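Local structure of N-acylglucosamine 2-epimerase (Marinomonas mediterranea, 5X32) at residues K152-Y156 and L201-I206. The protein catalyses the reversible isomerization of D-mannose to D-fructose and, less efficiently, acts on D-lyxose, while leaving D-glucose untouched. Sequence-based numbering, arbitrary orientation.
Sequences KHGLY and LLAKNI
Asn205 reaches from its helix to the carbonyl of Gly154. Its CB lies 3.8 Å from Leu155 CD2; CG sits about equally far from the carbonyl oxygens of His153 and Gly154; OD1 has His153 O as its nearest partner across the contact, at 3.9 Å and without a bond; ND2 gives a weak hydrogen bond to Gly154 O, 2.9 Å long but bent to 125° at the hydrogen. Gly154 has a positive phi (72°), which by itself favours glycine. Replacing Asn205 by alanine would take away the amide, and Gly154 O would probably lose this donor, with a gap left between helix and turn. Residues 152-154 lie in the turn of the hairpin joining strands 149-150 and 155-160, and helix 193-212 belongs to the (alpha/alpha)6-barrel of this N-acylglucosamine 2-epimerase family. Leu202 turns its CG anti to the carbonyl carbon (chi1 -66°): CD1 lies at the edge of the Tyr156 ring, in plane, 3.7 Å from Tyr156 CE2, while CD2 touches both Tyr156 CD2 and Gly154 O. One helical turn on, Ile206 CD1 meets Leu155 CD2 at 3.6 Å; the side chain of Ile206 is itself about 8 Å from that of His251, a proton donor/acceptor by similarity. Beyond the contact, Lys209 NZ hydrogen-bonds His153 O.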
loop_
_atom_site.group_PDB
_atom_site.type_symbol
_atom_site.label_atom_id
_atom_site.label_comp_id
_atom_site.label_asym_id
_atom_site.label_seq_id
_atom_site.Cartn_x
_atom_site.Cartn_y
_atom_site.Cartn_z
ATOM N N LYS A 152 22.002 12.144 5.122
ATOM C CA LYS A 152 22.061 13.594 5.219
ATOM C C LYS A 152 20.702 14.239 4.906
ATOM O O LYS A 152 20.465 15.416 5.228
ATOM C CB LYS A 152 23.145 14.133 4.272
ATOM C CG LYS A 152 22.783 15.408 3.511
ATOM C CD LYS A 152 23.719 15.703 2.347
ATOM C CE LYS A 152 23.356 17.015 1.653
ATOM N NZ LYS A 152 23.659 16.918 0.198
ATOM N N HIS A 153 19.788 13.446 4.346
ATOM C CA HIS A 153 18.426 13.907 4.067
ATOM C C HIS A 153 17.381 13.180 4.888
ATOM O O HIS A 153 16.225 13.597 4.935
ATOM C CB HIS A 153 18.109 13.755 2.592
ATOM C CG HIS A 153 18.897 14.670 1.714
ATOM N ND1 HIS A 153 18.545 15.986 1.509
ATOM C CD2 HIS A 153 20.012 14.458 0.978
ATOM C CE1 HIS A 153 19.412 16.546 0.685
ATOM N NE2 HIS A 153 20.313 15.641 0.349
ATOM N N GLY A 154 17.777 12.064 5.488
ATOM C CA GLY A 154 16.883 11.301 6.330
ATOM C C GLY A 154 15.843 10.602 5.485
ATOM O O GLY A 154 14.742 10.315 5.962
ATOM N N LEU A 155 16.196 10.322 4.232
ATOM C CA LEU A 155 15.288 9.660 3.305
ATOM C C LEU A 155 15.996 8.560 2.547
ATOM O O LEU A 155 17.217 8.460 2.591
ATOM C CB LEU A 155 14.701 10.676 2.327
ATOM C CG LEU A 155 13.747 11.663 2.996
ATOM C CD1 LEU A 155 13.380 12.828 2.083
ATOM C CD2 LEU A 155 12.500 10.903 3.454
ATOM N N TYR A 156 15.225 7.747 1.830
ATOM C CA TYR A 156 15.780 6.726 0.949
ATOM C C TYR A 156 15.656 7.189 -0.495
ATOM O O TYR A 156 14.628 7.744 -0.899
ATOM C CB TYR A 156 15.056 5.402 1.114
ATOM C CG TYR A 156 15.245 4.700 2.431
ATOM C CD1 TYR A 156 16.306 3.828 2.627
ATOM C CD2 TYR A 156 14.344 4.887 3.473
ATOM C CE1 TYR A 156 16.468 3.162 3.824
ATOM C CE2 TYR A 156 14.499 4.228 4.675
ATOM C CZ TYR A 156 15.563 3.366 4.844
ATOM O OH TYR A 156 15.718 2.709 6.042
ATOM N N LEU A 201 11.119 8.842 11.626
ATOM C CA LEU A 201 11.997 9.790 10.936
ATOM C C LEU A 201 11.526 10.047 9.498
ATOM O O LEU A 201 11.524 11.190 9.023
ATOM C CB LEU A 201 13.438 9.281 10.935
ATOM C CG LEU A 201 14.484 10.159 10.238
ATOM C CD1 LEU A 201 14.420 11.597 10.696
ATOM C CD2 LEU A 201 15.892 9.593 10.404
ATOM N N LEU A 202 11.135 8.973 8.813
ATOM C CA LEU A 202 10.610 9.064 7.459
ATOM C C LEU A 202 9.320 9.878 7.463
ATOM O O LEU A 202 9.114 10.771 6.620
ATOM C CB LEU A 202 10.378 7.666 6.885
ATOM C CG LEU A 202 11.657 6.859 6.676
ATOM C CD1 LEU A 202 11.376 5.428 6.248
ATOM C CD2 LEU A 202 12.528 7.569 5.656
ATOM N N ALA A 203 8.453 9.552 8.419
ATOM C CA ALA A 203 7.199 10.274 8.593
ATOM C C ALA A 203 7.472 11.757 8.727
ATOM O O ALA A 203 6.882 12.550 7.998
ATOM C CB ALA A 203 6.436 9.762 9.814
ATOM N N LYS A 204 8.390 12.124 9.627
ATOM C CA LYS A 204 8.717 13.535 9.848
ATOM C C LYS A 204 9.240 14.187 8.574
ATOM O O LYS A 204 8.841 15.311 8.223
ATOM C CB LYS A 204 9.747 13.710 10.965
ATOM C CG LYS A 204 10.159 15.178 11.172
ATOM C CD LYS A 204 10.437 15.522 12.623
ATOM C CE LYS A 204 9.159 15.916 13.341
ATOM N NZ LYS A 204 9.234 15.873 14.822
ATOM N N ASN A 205 10.189 13.508 7.930
ATOM C CA ASN A 205 10.852 14.060 6.757
ATOM C C ASN A 205 9.981 14.272 5.534
ATOM O O ASN A 205 10.195 15.221 4.763
ATOM C CB ASN A 205 12.041 13.195 6.398
ATOM C CG ASN A 205 13.223 13.538 7.237
ATOM O OD1 ASN A 205 13.468 14.724 7.466
ATOM N ND2 ASN A 205 13.959 12.535 7.719
ATOM N N ILE A 206 8.977 13.420 5.377
ATOM C CA ILE A 206 8.108 13.521 4.222
ATOM C C ILE A 206 6.956 14.461 4.568
ATOM O O ILE A 206 6.675 15.426 3.840
ATOM C CB ILE A 206 7.584 12.135 3.784
ATOM C CG1 ILE A 206 8.741 11.268 3.296
ATOM C CG2 ILE A 206 6.553 12.282 2.689
ATOM C CD1 ILE A 206 9.358 11.788 2.031
#